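Long-range contact in 401aa long hypothetical glucose-1-phosphate thymidylyltransferase (Sulfolobus tokodaii, PDB 2GGO), which is a sugar-1-phosphate nucleotidylyltransferase, probably also an amino-sugar acetyltransferase, involved in making UDP-N-acetylglucosamine and UDP-N-acetylgalactosamine: residues 329-341 with 349-361. Numbering follows the deposited sequence.
Sequences IANLRFDEKEVKV and SSGRRKLGAFIGG
A long excursion from the left-handed parallel beta-helix is held together where V339, at the foot of the hairpin 340-349, meets R352 and S350. K340 and S349 open that hairpin as an antiparallel non-hydrogen-bonded pair. V339 N donates to R352 O almost straight (2.9 Å, 176°), and V339 O takes both the backbone N of S350 and its hydroxyl OG, the latter on a lone pair. With OG lodged between backbone N and carbonyl carbon (chi1 71°), S350 also accepts from R352 N in an ST turn. S349 makes a second such turn, its OG taking G351 N at 2.7 Å while donating to E338 OE1 from above the carboxylate plane. Replacing S349 by an alanine is likely to leave the E338 carboxylate without this hydroxyl and G351 N without its side-chain acceptor. Farther out, R353 NE reaches E336 O in the guanidinium plane (3.2 Å), and L332 CD1 lies over the centre of one guanidinium face, 3.7 Å above it. Nearer the helix body, L355 N binds N331 O at 2.9 Å, while N331 ND2 turns to D314. Inside, L355 packs its CB on V339 CB and its CD2 on V341 CG2 (3.7 Å); V341 CG2 meets the edge of the F358 ring, and W213 of helix 212-225 touches both V341 and F358. I329 CG2 rests against A357 CB (3.8 Å) at the coil. Together these contacts tie a hairpin-bearing loop to the coil it leaves, as an insertion between coils of the left-handed beta-helix of hexapeptide-repeat transferases.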
loop_
_atom_site.group_PDB
_atom_site.type_symbol
_atom_site.label_atom_id
_atom_site.label_comp_id
_atom_site.label_asym_id
_atom_site.label_seq_id
_atom_site.Cartn_x
_atom_site.Cartn_y
_atom_site.Cartn_z
ATOM N N ILE A 329 -13.030 -1.744 -18.319
ATOM C CA ILE A 329 -13.229 -2.328 -17.020
ATOM C C ILE A 329 -14.595 -2.004 -16.478
ATOM O O ILE A 329 -15.054 -0.866 -16.500
ATOM C CB ILE A 329 -12.128 -1.830 -16.005
ATOM C CG1 ILE A 329 -10.740 -2.097 -16.606
ATOM C CG2 ILE A 329 -12.388 -2.554 -14.609
ATOM C CD1 ILE A 329 -9.613 -1.740 -15.726
ATOM N N ALA A 330 -15.272 -2.999 -15.939
ATOM C CA ALA A 330 -16.539 -2.793 -15.327
ATOM C C ALA A 330 -16.286 -2.486 -13.850
ATOM O O ALA A 330 -15.456 -3.137 -13.252
ATOM C CB ALA A 330 -17.265 -4.048 -15.417
ATOM N N ASN A 331 -17.012 -1.548 -13.249
ATOM C CA ASN A 331 -16.810 -1.290 -11.824
ATOM C C ASN A 331 -18.055 -1.496 -10.968
ATOM O O ASN A 331 -18.063 -1.104 -9.796
ATOM C CB ASN A 331 -16.236 0.094 -11.568
ATOM C CG ASN A 331 -16.946 1.138 -12.273
ATOM O OD1 ASN A 331 -17.788 0.869 -13.122
ATOM N ND2 ASN A 331 -16.596 2.365 -11.983
ATOM N N LEU A 332 -19.074 -2.136 -11.524
ATOM C CA LEU A 332 -20.362 -2.337 -10.857
ATOM C C LEU A 332 -20.983 -3.683 -11.250
ATOM O O LEU A 332 -21.081 -3.955 -12.441
ATOM C CB LEU A 332 -21.272 -1.208 -11.272
ATOM C CG LEU A 332 -22.638 -0.922 -10.660
ATOM C CD1 LEU A 332 -22.413 -0.242 -9.315
ATOM C CD2 LEU A 332 -23.280 -0.004 -11.597
ATOM N N ARG A 333 -21.419 -4.497 -10.271
ATOM C CA ARG A 333 -22.069 -5.809 -10.547
ATOM C C ARG A 333 -23.506 -5.589 -11.059
ATOM O O ARG A 333 -24.136 -4.556 -10.729
ATOM C CB ARG A 333 -22.150 -6.712 -9.302
ATOM C CG ARG A 333 -20.850 -7.128 -8.613
ATOM C CD ARG A 333 -21.156 -8.237 -7.550
ATOM N NE ARG A 333 -21.800 -9.407 -8.177
ATOM C CZ ARG A 333 -21.169 -10.420 -8.794
ATOM N NH1 ARG A 333 -19.837 -10.458 -8.859
ATOM N NH2 ARG A 333 -21.875 -11.411 -9.355
ATOM N N PHE A 334 -24.040 -6.565 -11.820
ATOM C CA PHE A 334 -25.385 -6.340 -12.411
ATOM C C PHE A 334 -26.383 -6.078 -11.300
ATOM O O PHE A 334 -27.360 -5.347 -11.493
ATOM C CB PHE A 334 -25.829 -7.339 -13.517
ATOM C CG PHE A 334 -25.685 -8.801 -13.162
ATOM C CD1 PHE A 334 -26.824 -9.576 -12.835
ATOM C CD2 PHE A 334 -24.426 -9.438 -13.187
ATOM C CE1 PHE A 334 -26.713 -10.981 -12.510
ATOM C CE2 PHE A 334 -24.299 -10.828 -12.850
ATOM C CZ PHE A 334 -25.456 -11.597 -12.517
ATOM N N ASP A 335 -26.020 -6.529 -10.094
ATOM C CA ASP A 335 -26.866 -6.446 -8.897
ATOM C C ASP A 335 -26.409 -5.454 -7.843
ATOM O O ASP A 335 -26.891 -5.489 -6.727
ATOM C CB ASP A 335 -26.963 -7.832 -8.248
ATOM C CG ASP A 335 -25.606 -8.391 -7.873
ATOM O OD1 ASP A 335 -24.910 -7.753 -7.017
ATOM O OD2 ASP A 335 -25.246 -9.456 -8.453
ATOM N N GLU A 336 -25.426 -4.633 -8.186
ATOM C CA GLU A 336 -25.055 -3.398 -7.458
ATOM C C GLU A 336 -24.730 -3.469 -5.940
ATOM O O GLU A 336 -24.618 -2.444 -5.258
ATOM C CB GLU A 336 -26.013 -2.270 -7.880
ATOM C CG GLU A 336 -26.523 -2.563 -9.347
ATOM C CD GLU A 336 -27.277 -1.438 -10.069
ATOM O OE1 GLU A 336 -27.166 -0.230 -9.691
ATOM O OE2 GLU A 336 -27.971 -1.799 -11.060
ATOM N N LYS A 337 -24.499 -4.683 -5.442
ATOM C CA LYS A 337 -23.949 -4.892 -4.085
ATOM C C LYS A 337 -22.388 -4.931 -4.055
ATOM O O LYS A 337 -21.736 -4.974 -5.106
ATOM C CB LYS A 337 -24.482 -6.203 -3.476
ATOM C CG LYS A 337 -25.729 -6.845 -4.135
ATOM C CD LYS A 337 -25.551 -8.388 -4.198
ATOM C CE LYS A 337 -26.772 -9.162 -4.743
ATOM N NZ LYS A 337 -27.806 -9.455 -3.715
ATOM N N GLU A 338 -21.808 -4.956 -2.854
ATOM C CA GLU A 338 -20.355 -4.996 -2.657
ATOM C C GLU A 338 -19.629 -5.956 -3.554
ATOM O O GLU A 338 -20.007 -7.129 -3.721
ATOM C CB GLU A 338 -19.995 -5.318 -1.216
ATOM C CG GLU A 338 -20.539 -4.292 -0.232
ATOM C CD GLU A 338 -19.950 -4.425 1.182
ATOM O OE1 GLU A 338 -19.524 -5.554 1.566
ATOM O OE2 GLU A 338 -19.944 -3.392 1.921
ATOM N N VAL A 339 -18.557 -5.434 -4.134
ATOM C CA VAL A 339 -17.694 -6.240 -4.986
ATOM C C VAL A 339 -16.766 -7.098 -4.123
ATOM O O VAL A 339 -16.042 -6.577 -3.289
ATOM C CB VAL A 339 -16.923 -5.342 -6.043
ATOM C CG1 VAL A 339 -16.031 -6.204 -6.948
ATOM C CG2 VAL A 339 -17.919 -4.613 -6.893
ATOM N N LYS A 340 -16.805 -8.406 -4.363
ATOM C CA LYS A 340 -15.895 -9.374 -3.764
ATOM C C LYS A 340 -14.597 -9.514 -4.580
ATOM O O LYS A 340 -14.588 -9.316 -5.807
ATOM C CB LYS A 340 -16.563 -10.743 -3.665
ATOM C CG LYS A 340 -18.010 -10.777 -3.096
ATOM C CD LYS A 340 -18.010 -10.832 -1.550
ATOM C CE LYS A 340 -19.199 -11.568 -0.950
ATOM N NZ LYS A 340 -18.994 -13.024 -1.161
ATOM N N VAL A 341 -13.520 -9.873 -3.874
ATOM C CA VAL A 341 -12.180 -10.062 -4.426
ATOM C C VAL A 341 -11.585 -11.305 -3.761
ATOM O O VAL A 341 -11.761 -11.509 -2.563
ATOM C CB VAL A 341 -11.305 -8.799 -4.160
ATOM C CG1 VAL A 341 -9.943 -8.910 -4.814
ATOM C CG2 VAL A 341 -12.023 -7.540 -4.606
ATOM N N SER A 349 -15.200 -9.287 0.737
ATOM C CA SER A 349 -15.787 -8.098 0.250
ATOM C C SER A 349 -14.864 -6.974 0.404
ATOM O O SER A 349 -14.224 -6.825 1.420
ATOM C CB SER A 349 -17.031 -7.696 0.998
ATOM O OG SER A 349 -17.259 -6.300 0.726
ATOM N N SER A 350 -14.893 -6.102 -0.582
ATOM C CA SER A 350 -14.027 -4.978 -0.590
ATOM C C SER A 350 -14.618 -3.842 0.204
ATOM O O SER A 350 -13.951 -2.842 0.460
ATOM C CB SER A 350 -13.878 -4.527 -2.039
ATOM O OG SER A 350 -15.091 -3.952 -2.458
ATOM N N GLY A 351 -15.897 -3.956 0.528
ATOM C CA GLY A 351 -16.608 -2.826 1.116
ATOM C C GLY A 351 -17.036 -1.788 0.099
ATOM O O GLY A 351 -17.633 -0.779 0.466
ATOM N N ARG A 352 -16.763 -2.033 -1.187
ATOM C CA ARG A 352 -17.027 -1.034 -2.205
ATOM C C ARG A 352 -18.076 -1.540 -3.170
ATOM O O ARG A 352 -18.038 -2.679 -3.612
ATOM C CB ARG A 352 -15.757 -0.630 -2.928
ATOM C CG ARG A 352 -14.692 0.024 -2.045
ATOM C CD ARG A 352 -13.365 0.084 -2.788
ATOM N NE ARG A 352 -13.467 0.846 -4.042
ATOM C CZ ARG A 352 -12.973 2.065 -4.270
ATOM N NH1 ARG A 352 -12.302 2.727 -3.326
ATOM N NH2 ARG A 352 -13.169 2.640 -5.461
ATOM N N ARG A 353 -19.023 -0.664 -3.445
ATOM C CA ARG A 353 -20.126 -0.922 -4.343
ATOM C C ARG A 353 -19.578 -0.796 -5.758
ATOM O O ARG A 353 -19.967 -1.573 -6.644
ATOM C CB ARG A 353 -21.247 0.120 -4.121
ATOM C CG ARG A 353 -22.612 -0.228 -4.810
ATOM C CD ARG A 353 -23.399 1.032 -5.308
ATOM N NE ARG A 353 -24.496 0.641 -6.197
ATOM C CZ ARG A 353 -24.970 1.366 -7.217
ATOM N NH1 ARG A 353 -24.445 2.560 -7.507
ATOM N NH2 ARG A 353 -25.981 0.876 -7.953
ATOM N N LYS A 354 -18.704 0.197 -5.933
ATOM C CA LYS A 354 -17.867 0.407 -7.166
ATOM C C LYS A 354 -16.370 0.007 -7.016
ATOM O O LYS A 354 -15.563 0.610 -6.257
ATOM C CB LYS A 354 -17.941 1.845 -7.652
ATOM C CG LYS A 354 -19.349 2.270 -8.109
ATOM C CD LYS A 354 -19.217 3.088 -9.364
ATOM C CE LYS A 354 -20.459 3.052 -10.200
ATOM N NZ LYS A 354 -21.183 4.287 -9.820
ATOM N N LEU A 355 -15.997 -1.020 -7.751
ATOM C CA LEU A 355 -14.642 -1.497 -7.714
ATOM C C LEU A 355 -14.389 -2.160 -9.064
ATOM O O LEU A 355 -15.156 -2.983 -9.497
ATOM C CB LEU A 355 -14.442 -2.495 -6.568
ATOM C CG LEU A 355 -12.991 -3.025 -6.495
ATOM C CD1 LEU A 355 -12.038 -1.840 -6.205
ATOM C CD2 LEU A 355 -12.903 -4.064 -5.436
ATOM N N GLY A 356 -13.358 -1.716 -9.762
ATOM C CA GLY A 356 -12.975 -2.363 -10.989
ATOM C C GLY A 356 -11.926 -3.399 -10.718
ATOM O O GLY A 356 -12.157 -4.354 -9.946
ATOM N N ALA A 357 -10.812 -3.266 -11.415
ATOM C CA ALA A 357 -9.887 -4.355 -11.546
ATOM C C ALA A 357 -8.509 -4.117 -10.952
ATOM O O ALA A 357 -8.111 -2.994 -10.790
ATOM C CB ALA A 357 -9.821 -4.797 -13.043
ATOM N N PHE A 358 -7.781 -5.209 -10.654
ATOM C CA PHE A 358 -6.379 -5.143 -10.226
ATOM C C PHE A 358 -5.431 -5.836 -11.233
ATOM O O PHE A 358 -5.453 -7.046 -11.394
ATOM C CB PHE A 358 -6.284 -5.755 -8.840
ATOM C CG PHE A 358 -7.241 -5.136 -7.868
ATOM C CD1 PHE A 358 -7.023 -3.869 -7.406
ATOM C CD2 PHE A 358 -8.376 -5.807 -7.430
ATOM C CE1 PHE A 358 -7.882 -3.261 -6.524
ATOM C CE2 PHE A 358 -9.215 -5.204 -6.522
ATOM C CZ PHE A 358 -8.959 -3.923 -6.066
ATOM N N ILE A 359 -4.649 -5.005 -11.920
ATOM C CA ILE A 359 -3.843 -5.431 -13.079
ATOM C C ILE A 359 -2.324 -5.434 -12.770
ATOM O O ILE A 359 -1.737 -4.365 -12.503
ATOM C CB ILE A 359 -4.084 -4.497 -14.246
ATOM C CG1 ILE A 359 -5.586 -4.205 -14.481
ATOM C CG2 ILE A 359 -3.319 -4.960 -15.510
ATOM C CD1 ILE A 359 -6.490 -5.296 -15.117
ATOM N N GLY A 360 -1.687 -6.600 -12.897
ATOM C CA GLY A 360 -0.271 -6.753 -12.680
ATOM C C GLY A 360 0.588 -6.029 -13.691
ATOM O O GLY A 360 0.117 -5.670 -14.765
ATOM N N GLY A 361 1.850 -5.781 -13.328
ATOM C CA GLY A 361 2.809 -5.251 -14.230
ATOM C C GLY A 361 2.975 -5.985 -15.532
ATOM O O GLY A 361 2.928 -7.229 -15.585
#